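Local coordinates for protein ATP-dependent DNA helicase uvsW (Enterobacteria phage T4, PDB 1RIF) that uses ATP hydrolysis to translocate 3'-5' and unwind duplex DNA, driving branch migration in recombination-dependent repair and in the reorganization of stalled replication forks, at residues D175-Y180 and A186-I191; S101-Y106 and Q145-R150; I162-P165 and L169-Q172. The protein carries 1 engineered substitution. All coordinates share one frame; numbering follows the deposited sequence.

Contact 1 of 3, residues D175-Y180 and A186-I191; sequences DDFVDY and AMIKKI
Phe177 CG and Ile188 CG1 both lie anti to their own carbonyl carbons, with chi1 at -83° and -55°, and both side chains set out toward the opposite segment. In Ile188 the chain then runs on extended, with chi2 at 168°, so CD1 is carried away from the strand and up to the helix. There it touches Phe177 CB at 3.7 Å, reaching the root of the aromatic side chain first. The near part of the ring follows, Phe177 CD2 being 4.1 Å from Ile188 CD1, and the two side chains cross at about a right angle. The same methyl also comes within 4.3 Å of Val178 CG2, a looser touch one residue further along the helix. A single methyl tip therefore serves both neighbours. Phe183 meets both the ring of Phe177 and Ile188, and Val207 and Val209 of the adjacent strand also touch Ile188. Asp175 OD1 and Lys190 NZ are 5.8 Å apart, opposite in charge but not in contact, and the aspartate bonds to His185 instead. This is how helix 167-180 rests on strand 188-190, an edge strand of the parallel sheet of the ATP-binding domain. With carbon alone at the interface, the fit depends on side-chain shape and burial, and nothing directional locks the helix against the strand at this point.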
ATOM      1  N   ASP A 175      -8.811 -16.349  -9.686  1.00 18.43           N
ATOM      2  CA  ASP A 175      -9.031 -16.988 -10.966  1.00 19.51           C
ATOM      3  C   ASP A 175      -8.252 -16.281 -12.077  1.00 20.42           C
ATOM      4  O   ASP A 175      -7.683 -16.944 -12.947  1.00 20.43           O
ATOM      5  CB  ASP A 175     -10.524 -17.009 -11.292  1.00 20.57           C
ATOM      6  CG  ASP A 175     -11.296 -17.974 -10.415  1.00 21.36           C
ATOM      7  OD1 ASP A 175     -10.652 -18.693  -9.623  1.00 21.38           O
ATOM      8  OD2 ASP A 175     -12.543 -18.016 -10.520  1.00 23.03           O
ATOM      9  N   ASP A 176      -8.214 -14.945 -12.049  1.00 19.73           N
ATOM     10  CA  ASP A 176      -7.484 -14.198 -13.069  1.00 18.42           C
ATOM     11  C   ASP A 176      -6.013 -14.575 -13.057  1.00 18.47           C
ATOM     12  O   ASP A 176      -5.441 -14.880 -14.100  1.00 17.73           O
ATOM     13  CB  ASP A 176      -7.608 -12.693 -12.847  1.00 21.67           C
ATOM     14  CG  ASP A 176      -9.013 -12.176 -13.080  1.00 25.35           C
ATOM     15  OD1 ASP A 176      -9.796 -12.850 -13.784  1.00 25.23           O
ATOM     16  OD2 ASP A 176      -9.329 -11.078 -12.567  1.00 28.37           O
ATOM     17  N   PHE A 177      -5.407 -14.539 -11.870  1.00 18.63           N
ATOM     18  CA  PHE A 177      -3.989 -14.872 -11.689  1.00 17.46           C
ATOM     19  C   PHE A 177      -3.651 -16.234 -12.279  1.00 17.45           C
ATOM     20  O   PHE A 177      -2.590 -16.415 -12.880  1.00 18.72           O
ATOM     21  CB  PHE A 177      -3.625 -14.863 -10.191  1.00 19.09           C
ATOM     22  CG  PHE A 177      -3.303 -13.487  -9.636  1.00 21.09           C
ATOM     23  CD1 PHE A 177      -3.966 -12.347 -10.096  1.00 20.69           C
ATOM     24  CD2 PHE A 177      -2.333 -13.337  -8.643  1.00 19.69           C
ATOM     25  CE1 PHE A 177      -3.663 -11.086  -9.576  1.00 19.99           C
ATOM     26  CE2 PHE A 177      -2.029 -12.075  -8.123  1.00 18.25           C
ATOM     27  CZ  PHE A 177      -2.693 -10.954  -8.589  1.00 16.35           C
ATOM     28  N   VAL A 178      -4.549 -17.197 -12.099  1.00 17.19           N
ATOM     29  CA  VAL A 178      -4.330 -18.540 -12.625  1.00 17.13           C
ATOM     30  C   VAL A 178      -4.584 -18.570 -14.140  1.00 19.28           C
ATOM     31  O   VAL A 178      -3.930 -19.318 -14.868  1.00 19.62           O
ATOM     32  CB  VAL A 178      -5.241 -19.582 -11.898  1.00 16.87           C
ATOM     33  CG1 VAL A 178      -5.011 -20.981 -12.463  1.00 15.17           C
ATOM     34  CG2 VAL A 178      -4.940 -19.583 -10.399  1.00 14.17           C
ATOM     35  N   ASP A 179      -5.518 -17.752 -14.626  1.00 19.58           N
ATOM     36  CA  ASP A 179      -5.790 -17.724 -16.063  1.00 21.02           C
ATOM     37  C   ASP A 179      -4.569 -17.199 -16.817  1.00 20.74           C
ATOM     38  O   ASP A 179      -4.240 -17.690 -17.906  1.00 19.41           O
ATOM     39  CB  ASP A 179      -7.010 -16.856 -16.381  1.00 23.44           C
ATOM     40  CG  ASP A 179      -7.419 -16.934 -17.847  1.00 25.83           C
ATOM     41  OD1 ASP A 179      -7.623 -18.057 -18.349  1.00 26.50           O
ATOM     42  OD2 ASP A 179      -7.544 -15.875 -18.498  1.00 28.11           O
ATOM     43  N   TYR A 180      -3.897 -16.209 -16.232  1.00 18.54           N
ATOM     44  CA  TYR A 180      -2.696 -15.625 -16.839  1.00 19.85           C
ATOM     45  C   TYR A 180      -1.583 -16.670 -16.894  1.00 20.01           C
ATOM     46  O   TYR A 180      -0.704 -16.636 -17.771  1.00 17.38           O
ATOM     47  CB  TYR A 180      -2.208 -14.438 -16.005  1.00 18.38           C
ATOM     48  CG  TYR A 180      -3.113 -13.239 -16.043  1.00 18.42           C
ATOM     49  CD1 TYR A 180      -3.427 -12.548 -14.876  1.00 16.97           C
ATOM     50  CD2 TYR A 180      -3.646 -12.780 -17.252  1.00 19.27           C
ATOM     51  CE1 TYR A 180      -4.247 -11.435 -14.904  1.00 17.98           C
ATOM     52  CE2 TYR A 180      -4.468 -11.662 -17.290  1.00 18.90           C
ATOM     53  CZ  TYR A 180      -4.762 -10.999 -16.110  1.00 19.06           C
ATOM     54  OH  TYR A 180      -5.574  -9.893 -16.131  1.00 23.45           O
ATOM     55  N   ALA A 186      -2.926 -23.526  -5.818  1.00 19.90           N
ATOM     56  CA  ALA A 186      -2.295 -23.957  -4.578  1.00 18.77           C
ATOM     57  C   ALA A 186      -1.438 -22.827  -3.999  1.00 18.03           C
ATOM     58  O   ALA A 186      -1.097 -22.836  -2.815  1.00 18.83           O
ATOM     59  CB  ALA A 186      -1.441 -25.195  -4.830  1.00 16.35           C
ATOM     60  N   MET A 187      -1.107 -21.852  -4.840  1.00 18.07           N
ATOM     61  CA  MET A 187      -0.290 -20.703  -4.444  1.00 19.26           C
ATOM     62  C   MET A 187      -1.111 -19.493  -3.945  1.00 19.09           C
ATOM     63  O   MET A 187      -0.553 -18.502  -3.467  1.00 17.14           O
ATOM     64  CB  MET A 187       0.554 -20.244  -5.640  1.00 20.70           C
ATOM     65  CG  MET A 187       1.460 -21.301  -6.252  1.00 18.55           C
ATOM     66  SD  MET A 187       2.191 -20.704  -7.804  1.00 20.31           S
ATOM     67  CE  MET A 187       3.411 -19.527  -7.202  1.00 16.34           C
ATOM     68  N   ILE A 188      -2.433 -19.568  -4.058  1.00 20.28           N
ATOM     69  CA  ILE A 188      -3.281 -18.452  -3.656  1.00 18.85           C
ATOM     70  C   ILE A 188      -4.357 -18.841  -2.644  1.00 20.68           C
ATOM     71  O   ILE A 188      -5.267 -19.619  -2.945  1.00 20.51           O
ATOM     72  CB  ILE A 188      -3.943 -17.833  -4.898  1.00 18.55           C
ATOM     73  CG1 ILE A 188      -2.859 -17.433  -5.906  1.00 16.85           C
ATOM     74  CG2 ILE A 188      -4.805 -16.640  -4.498  1.00 18.95           C
ATOM     75  CD1 ILE A 188      -3.390 -17.081  -7.281  1.00 14.99           C
ATOM     76  N   LYS A 189      -4.235 -18.295  -1.437  1.00 20.89           N
ATOM     77  CA  LYS A 189      -5.189 -18.561  -0.366  1.00 20.12           C
ATOM     78  C   LYS A 189      -6.219 -17.442  -0.280  1.00 19.96           C
ATOM     79  O   LYS A 189      -5.861 -16.277  -0.129  1.00 19.16           O
ATOM     80  CB  LYS A 189      -4.464 -18.666   0.980  1.00 21.38           C
ATOM     81  CG  LYS A 189      -5.396 -18.885   2.159  1.00 22.60           C
ATOM     82  CD  LYS A 189      -4.689 -18.707   3.487  1.00 25.52           C
ATOM     83  CE  LYS A 189      -5.663 -18.953   4.637  1.00 28.30           C
ATOM     84  NZ  LYS A 189      -5.182 -18.399   5.946  1.00 32.90           N
ATOM     85  N   LYS A 190      -7.494 -17.784  -0.389  1.00 20.14           N
ATOM     86  CA  LYS A 190      -8.531 -16.766  -0.281  1.00 22.99           C
ATOM     87  C   LYS A 190      -9.048 -16.814   1.153  1.00 23.15           C
ATOM     88  O   LYS A 190      -9.395 -17.880   1.649  1.00 22.15           O
ATOM     89  CB  LYS A 190      -9.666 -17.045  -1.272  1.00 22.53           C
ATOM     90  CG  LYS A 190      -9.221 -17.058  -2.729  1.00 24.71           C
ATOM     91  CD  LYS A 190     -10.396 -17.136  -3.685  1.00 26.76           C
ATOM     92  CE  LYS A 190     -11.179 -18.427  -3.523  1.00 28.93           C
ATOM     93  NZ  LYS A 190     -10.374 -19.631  -3.865  1.00 33.30           N
ATOM     94  N   ILE A 191      -9.062 -15.679   1.840  1.00 24.45           N
ATOM     95  CA  ILE A 191      -9.558 -15.665   3.211  1.00 27.67           C
ATOM     96  C   ILE A 191     -10.911 -14.971   3.286  1.00 29.27           C
ATOM     97  O   ILE A 191     -11.279 -14.216   2.386  1.00 29.66           O
ATOM     98  CB  ILE A 191      -8.582 -14.955   4.177  1.00 29.32           C
ATOM     99  CG1 ILE A 191      -8.387 -13.495   3.763  1.00 30.77           C
ATOM    100  CG2 ILE A 191      -7.259 -15.683   4.190  1.00 30.21           C
ATOM    101  CD1 ILE A 191      -7.547 -12.690   4.734  1.00 31.46           C
TER

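Contact 2 of 3, residues S101-Y106 and Q145-R150; sequences SKLEIY and QALLAR
No flat group carries the touch between Leu103, Ile105 and Leu147; the planar groups stand around it. The guanidinium of Arg150 lies to one side and is engaged by Glu154 and the backbone oxygen of Leu182, while the ring of Tyr106 has cation-pi partners in Arg111 and Arg181. The contact itself is made by methyls. Leu147 CD2 is the shared atom: Leu103 CD1 reaches it at 3.7 Å, and Ile105 CD1 at 4.1 Å. The leucines approach at a slant, whereas Ile105 and Leu147 cross at about a right angle. Leu147 does not set out straight at the loop, but its end comes round to it. Lys102 NZ and Arg150 NH1 are 5.5 Å apart with like charges, but both have salt bridges to Glu154, which probably offsets their repulsion. Ile105 is also packed on Tyr180 and Pro114, and Leu147 on Val122 and Leu182. The loop between helix 93-101 and strand 106-107 is thus laid against helix 141-155, which begins within the predicted ATP-binding loop, consistent with the P-loop helix of the RecA-like motor domain of superfamily 2 helicases.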
ATOM      1  N   SER A 101       9.884 -10.308 -20.962  1.00 23.35           N
ATOM      2  CA  SER A 101       9.907 -11.124 -22.165  1.00 24.53           C
ATOM      3  C   SER A 101      10.042 -12.618 -21.902  1.00 24.06           C
ATOM      4  O   SER A 101       9.847 -13.413 -22.809  1.00 25.67           O
ATOM      5  CB  SER A 101      11.021 -10.656 -23.107  1.00 24.75           C
ATOM      6  OG  SER A 101      12.293 -10.826 -22.512  1.00 28.22           O
ATOM      7  N   LYS A 102      10.361 -13.006 -20.672  1.00 24.13           N
ATOM      8  CA  LYS A 102      10.491 -14.428 -20.353  1.00 25.46           C
ATOM      9  C   LYS A 102       9.169 -15.004 -19.847  1.00 24.64           C
ATOM     10  O   LYS A 102       9.018 -16.217 -19.691  1.00 24.16           O
ATOM     11  CB  LYS A 102      11.596 -14.648 -19.309  1.00 25.55           C
ATOM     12  CG  LYS A 102      11.255 -14.239 -17.883  1.00 28.43           C
ATOM     13  CD  LYS A 102      10.779 -15.427 -17.074  1.00 29.19           C
ATOM     14  CE  LYS A 102      10.481 -15.048 -15.626  1.00 29.85           C
ATOM     15  NZ  LYS A 102      11.703 -14.658 -14.883  1.00 29.14           N
ATOM     16  N   LEU A 103       8.209 -14.124 -19.606  1.00 23.21           N
ATOM     17  CA  LEU A 103       6.901 -14.530 -19.115  1.00 23.40           C
ATOM     18  C   LEU A 103       5.990 -14.962 -20.267  1.00 24.86           C
ATOM     19  O   LEU A 103       6.021 -14.370 -21.348  1.00 26.36           O
ATOM     20  CB  LEU A 103       6.247 -13.360 -18.372  1.00 21.69           C
ATOM     21  CG  LEU A 103       7.036 -12.725 -17.223  1.00 21.45           C
ATOM     22  CD1 LEU A 103       6.335 -11.458 -16.764  1.00 21.92           C
ATOM     23  CD2 LEU A 103       7.161 -13.708 -16.065  1.00 22.08           C
ATOM     24  N   GLU A 104       5.186 -15.997 -20.033  1.00 23.95           N
ATOM     25  CA  GLU A 104       4.236 -16.474 -21.032  1.00 25.61           C
ATOM     26  C   GLU A 104       2.849 -16.266 -20.431  1.00 25.34           C
ATOM     27  O   GLU A 104       2.333 -17.125 -19.721  1.00 26.48           O
ATOM     28  CB  GLU A 104       4.465 -17.957 -21.339  1.00 28.02           C
ATOM     29  CG  GLU A 104       5.914 -18.308 -21.643  1.00 32.25           C
ATOM     30  CD  GLU A 104       6.066 -19.633 -22.378  1.00 35.48           C
ATOM     31  OE1 GLU A 104       5.316 -20.589 -22.064  1.00 36.11           O
ATOM     32  OE2 GLU A 104       6.947 -19.717 -23.265  1.00 37.09           O
ATOM     33  N   ILE A 105       2.259 -15.107 -20.708  1.00 25.89           N
ATOM     34  CA  ILE A 105       0.949 -14.753 -20.173  1.00 24.14           C
ATOM     35  C   ILE A 105      -0.159 -15.189 -21.117  1.00 24.02           C
ATOM     36  O   ILE A 105      -0.035 -15.057 -22.333  1.00 22.95           O
ATOM     37  CB  ILE A 105       0.865 -13.230 -19.931  1.00 23.56           C
ATOM     38  CG1 ILE A 105       2.048 -12.791 -19.069  1.00 24.14           C
ATOM     39  CG2 ILE A 105      -0.425 -12.873 -19.224  1.00 21.68           C
ATOM     40  CD1 ILE A 105       2.173 -11.290 -18.929  1.00 27.40           C
ATOM     41  N   TYR A 106      -1.248 -15.702 -20.551  1.00 23.89           N
ATOM     42  CA  TYR A 106      -2.371 -16.185 -21.353  1.00 23.62           C
ATOM     43  C   TYR A 106      -3.723 -15.583 -21.018  1.00 23.76           C
ATOM     44  O   TYR A 106      -3.891 -14.855 -20.040  1.00 23.21           O
ATOM     45  CB  TYR A 106      -2.514 -17.713 -21.227  1.00 22.33           C
ATOM     46  CG  TYR A 106      -1.358 -18.527 -21.766  1.00 23.77           C
ATOM     47  CD1 TYR A 106      -0.133 -18.569 -21.093  1.00 24.09           C
ATOM     48  CD2 TYR A 106      -1.491 -19.265 -22.941  1.00 22.76           C
ATOM     49  CE1 TYR A 106       0.934 -19.334 -21.576  1.00 24.88           C
ATOM     50  CE2 TYR A 106      -0.431 -20.031 -23.432  1.00 24.53           C
ATOM     51  CZ  TYR A 106       0.776 -20.061 -22.744  1.00 25.18           C
ATOM     52  OH  TYR A 106       1.818 -20.822 -23.215  1.00 27.43           O
ATOM     53  N   GLN A 145      -1.511  -6.100 -11.204  1.00 14.61           N
ATOM     54  CA  GLN A 145      -1.365  -6.692  -9.882  1.00 15.38           C
ATOM     55  C   GLN A 145      -0.665  -8.058  -9.952  1.00 14.61           C
ATOM     56  O   GLN A 145       0.175  -8.379  -9.110  1.00 15.50           O
ATOM     57  CB  GLN A 145      -2.744  -6.810  -9.224  1.00 14.13           C
ATOM     58  CG  GLN A 145      -3.269  -5.472  -8.721  1.00 15.58           C
ATOM     59  CD  GLN A 145      -4.716  -5.530  -8.271  1.00 16.19           C
ATOM     60  OE1 GLN A 145      -5.625  -5.579  -9.095  1.00 19.61           O
ATOM     61  NE2 GLN A 145      -4.937  -5.534  -6.961  1.00 15.71           N
ATOM     62  N   ALA A 146      -1.004  -8.855 -10.963  1.00 17.15           N
ATOM     63  CA  ALA A 146      -0.386 -10.174 -11.151  1.00 15.57           C
ATOM     64  C   ALA A 146       1.109 -10.036 -11.432  1.00 15.25           C
ATOM     65  O   ALA A 146       1.917 -10.792 -10.902  1.00 15.63           O
ATOM     66  CB  ALA A 146      -1.057 -10.919 -12.305  1.00 12.86           C
ATOM     67  N   LEU A 147       1.478  -9.070 -12.267  1.00 15.35           N
ATOM     68  CA  LEU A 147       2.887  -8.863 -12.598  1.00 15.94           C
ATOM     69  C   LEU A 147       3.683  -8.398 -11.380  1.00 15.90           C
ATOM     70  O   LEU A 147       4.808  -8.841 -11.153  1.00 16.84           O
ATOM     71  CB  LEU A 147       3.016  -7.862 -13.750  1.00 15.06           C
ATOM     72  CG  LEU A 147       2.543  -8.461 -15.075  1.00 12.94           C
ATOM     73  CD1 LEU A 147       2.605  -7.436 -16.194  1.00 13.85           C
ATOM     74  CD2 LEU A 147       3.431  -9.650 -15.395  1.00 12.96           C
ATOM     75  N   LEU A 148       3.088  -7.502 -10.600  1.00 16.16           N
ATOM     76  CA  LEU A 148       3.712  -6.995  -9.389  1.00 15.69           C
ATOM     77  C   LEU A 148       3.943  -8.140  -8.389  1.00 16.01           C
ATOM     78  O   LEU A 148       5.017  -8.237  -7.800  1.00 17.47           O
ATOM     79  CB  LEU A 148       2.821  -5.914  -8.765  1.00 12.83           C
ATOM     80  CG  LEU A 148       2.864  -4.553  -9.451  1.00 11.85           C
ATOM     81  CD1 LEU A 148       1.681  -3.733  -8.975  1.00 11.03           C
ATOM     82  CD2 LEU A 148       4.178  -3.851  -9.148  1.00 10.22           C
ATOM     83  N   ALA A 149       2.943  -9.005  -8.207  1.00 14.94           N
ATOM     84  CA  ALA A 149       3.071 -10.142  -7.289  1.00 15.98           C
ATOM     85  C   ALA A 149       4.092 -11.179  -7.806  1.00 18.10           C
ATOM     86  O   ALA A 149       4.878 -11.720  -7.028  1.00 16.76           O
ATOM     87  CB  ALA A 149       1.705 -10.794  -7.064  1.00 15.51           C
ATOM     88  N   ARG A 150       4.072 -11.446  -9.115  1.00 18.03           N
ATOM     89  CA  ARG A 150       5.015 -12.374  -9.761  1.00 18.78           C
ATOM     90  C   ARG A 150       6.451 -11.911  -9.488  1.00 18.51           C
ATOM     91  O   ARG A 150       7.312 -12.693  -9.087  1.00 18.71           O
ATOM     92  CB  ARG A 150       4.824 -12.354 -11.279  1.00 19.33           C
ATOM     93  CG  ARG A 150       4.985 -13.679 -12.005  1.00 22.14           C
ATOM     94  CD  ARG A 150       6.141 -14.543 -11.549  1.00 25.03           C
ATOM     95  NE  ARG A 150       5.641 -15.906 -11.386  1.00 27.79           N
ATOM     96  CZ  ARG A 150       6.322 -17.018 -11.638  1.00 27.44           C
ATOM     97  NH1 ARG A 150       7.570 -16.968 -12.074  1.00 28.81           N
ATOM     98  NH2 ARG A 150       5.730 -18.192 -11.470  1.00 26.58           N
TER

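Contact 3 of 3, residues I162-P165 and L169-Q172; sequences IIVP and LTTQ
The chain leaves strand 159-163 and turns back into helix 167-180 with three residues between the two segments, which brings the CA atoms of Val164 and Thr170 to 6.2 Å, the nearest backbone approach. Val164 points at the helix, and it and Leu169 share most of the burial. Val164 CG1 lies anti to the carbonyl carbon (chi1 -62°), which leaves CG2 between the backbone N and the carbonyl carbon, set against the first turn of the helix. This CG2 lies 3.2 Å from Thr170 OG1 and 3.5 Å from Thr170 N, a methyl set against polar atoms without any hydrogen bond. The same CG2 also reaches Leu169 CB at 3.9 Å, so one methyl spans two successive residues of the helix. Val164 and Thr170 cross at about a right angle. Pro165 and Leu169, both partly exposed, also meet at about a right angle. Pro165 CD is 3.9 Å from Leu169 CD1; the still shorter separation modelled for the proline CG is doubtful. Leu169 N is bonded to Thr166 OG1 in the connecting turn. The sequence from Pro165 to Leu169 fits motif Ia of superfamily 2 helicases, a motif that in relatives lies on the DNA-facing side of the domain. Pro165 is about 8 Å, side chain to side chain, from Arg141 in the predicted ATP-binding loop, where a residue has been changed by engineering. Further in, Ile162 and Val164 both pack on Met173 of the same helix, and Thr170 lies on Val209. The strand itself runs between strands 207-210 and 226-232, bonded through Ile162 and Val164 to the first and through Ile163 to the second, with helix 167-180 packed on the side chains of Ile162 and Val164.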
ATOM      1  N   ILE A 162      -3.322  -9.149  -1.025  1.00 15.00           N
ATOM      2  CA  ILE A 162      -4.085  -8.399  -2.002  1.00 14.79           C
ATOM      3  C   ILE A 162      -5.468  -8.180  -1.407  1.00 13.97           C
ATOM      4  O   ILE A 162      -6.152  -9.137  -1.066  1.00 14.56           O
ATOM      5  CB  ILE A 162      -4.188  -9.175  -3.324  1.00 15.88           C
ATOM      6  CG1 ILE A 162      -2.782  -9.570  -3.783  1.00 16.00           C
ATOM      7  CG2 ILE A 162      -4.864  -8.311  -4.403  1.00 15.13           C
ATOM      8  CD1 ILE A 162      -2.776 -10.431  -5.008  1.00 20.62           C
ATOM      9  N   ILE A 163      -5.863  -6.917  -1.267  1.00 13.78           N
ATOM     10  CA  ILE A 163      -7.165  -6.565  -0.694  1.00 13.50           C
ATOM     11  C   ILE A 163      -8.127  -6.125  -1.803  1.00 13.38           C
ATOM     12  O   ILE A 163      -7.819  -5.232  -2.578  1.00 13.25           O
ATOM     13  CB  ILE A 163      -7.013  -5.413   0.359  1.00 12.72           C
ATOM     14  CG1 ILE A 163      -5.988  -5.819   1.430  1.00 14.95           C
ATOM     15  CG2 ILE A 163      -8.367  -5.097   1.018  1.00 12.00           C
ATOM     16  CD1 ILE A 163      -5.714  -4.752   2.506  1.00 16.24           C
ATOM     17  N   VAL A 164      -9.287  -6.766  -1.887  1.00 16.12           N
ATOM     18  CA  VAL A 164     -10.262  -6.410  -2.912  1.00 18.05           C
ATOM     19  C   VAL A 164     -11.555  -5.943  -2.244  1.00 19.33           C
ATOM     20  O   VAL A 164     -11.802  -6.256  -1.080  1.00 19.65           O
ATOM     21  CB  VAL A 164     -10.554  -7.604  -3.889  1.00 17.16           C
ATOM     22  CG1 VAL A 164      -9.280  -7.989  -4.630  1.00 16.88           C
ATOM     23  CG2 VAL A 164     -11.142  -8.790  -3.134  1.00 17.10           C
ATOM     24  N   PRO A 165     -12.387  -5.178  -2.970  1.00 20.11           N
ATOM     25  CA  PRO A 165     -13.642  -4.684  -2.394  1.00 20.63           C
ATOM     26  C   PRO A 165     -14.711  -5.687  -1.959  1.00 21.27           C
ATOM     27  O   PRO A 165     -15.456  -5.406  -1.017  1.00 23.03           O
ATOM     28  CB  PRO A 165     -14.146  -3.694  -3.448  1.00 20.67           C
ATOM     29  CG  PRO A 165     -13.515  -4.158  -4.711  1.00 22.62           C
ATOM     30  CD  PRO A 165     -12.138  -4.581  -4.294  1.00 19.70           C
ATOM     31  N   LEU A 169     -14.979 -10.682  -5.695  1.00 18.60           N
ATOM     32  CA  LEU A 169     -13.764 -10.231  -6.364  1.00 18.77           C
ATOM     33  C   LEU A 169     -12.526 -10.957  -5.857  1.00 18.39           C
ATOM     34  O   LEU A 169     -11.483 -10.972  -6.509  1.00 18.45           O
ATOM     35  CB  LEU A 169     -13.607  -8.719  -6.199  1.00 17.59           C
ATOM     36  CG  LEU A 169     -14.667  -7.963  -6.995  1.00 16.43           C
ATOM     37  CD1 LEU A 169     -14.656  -6.504  -6.622  1.00 16.69           C
ATOM     38  CD2 LEU A 169     -14.395  -8.146  -8.480  1.00 18.16           C
ATOM     39  N   THR A 170     -12.653 -11.544  -4.676  1.00 19.27           N
ATOM     40  CA  THR A 170     -11.585 -12.320  -4.070  1.00 19.45           C
ATOM     41  C   THR A 170     -11.386 -13.542  -4.965  1.00 20.25           C
ATOM     42  O   THR A 170     -10.267 -13.876  -5.356  1.00 20.30           O
ATOM     43  CB  THR A 170     -11.998 -12.739  -2.641  1.00 19.24           C
ATOM     44  OG1 THR A 170     -11.726 -11.650  -1.742  1.00 21.32           O
ATOM     45  CG2 THR A 170     -11.273 -13.984  -2.193  1.00 20.73           C
ATOM     46  N   THR A 171     -12.495 -14.185  -5.308  1.00 21.09           N
ATOM     47  CA  THR A 171     -12.485 -15.360  -6.172  1.00 23.06           C
ATOM     48  C   THR A 171     -12.052 -15.007  -7.584  1.00 21.50           C
ATOM     49  O   THR A 171     -11.303 -15.748  -8.215  1.00 21.14           O
ATOM     50  CB  THR A 171     -13.882 -15.994  -6.251  1.00 24.48           C
ATOM     51  OG1 THR A 171     -14.235 -16.529  -4.969  1.00 28.89           O
ATOM     52  CG2 THR A 171     -13.905 -17.094  -7.281  1.00 25.35           C
ATOM     53  N   GLN A 172     -12.531 -13.869  -8.073  1.00 20.64           N
ATOM     54  CA  GLN A 172     -12.205 -13.400  -9.415  1.00 20.91           C
ATOM     55  C   GLN A 172     -10.715 -13.110  -9.566  1.00 20.11           C
ATOM     56  O   GLN A 172     -10.108 -13.456 -10.579  1.00 19.59           O
ATOM     57  CB  GLN A 172     -13.011 -12.138  -9.735  1.00 22.35           C
ATOM     58  CG  GLN A 172     -12.830 -11.636 -11.157  1.00 28.66           C
ATOM     59  CD  GLN A 172     -13.553 -10.320 -11.429  1.00 30.86           C
ATOM     60  OE1 GLN A 172     -14.771 -10.212 -11.258  1.00 34.18           O
ATOM     61  NE2 GLN A 172     -12.803  -9.318 -11.867  1.00 32.44           N
TER

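In the fold
Helix 167-180 ties the set together: contact 3 fixes its start to the end of strand 159-163, contact 1 fixes its later turns to the edge strand 188-190, and both therefore reach the same parallel sheet. Contact 2 joins another helix, 141-155, to a loop, yet it abuts contact 1, where Phe177 CZ lies 3.5 Å from Ala146 CA and Tyr180 O probably bonds to Tyr106 N. Contacts 1 and 2 are buried and wholly apolar where they touch, each with charged groups nearby. Contact 3 is only partly buried, and it alone sets a methyl against a hydroxyl, in the short connection between strand and helix.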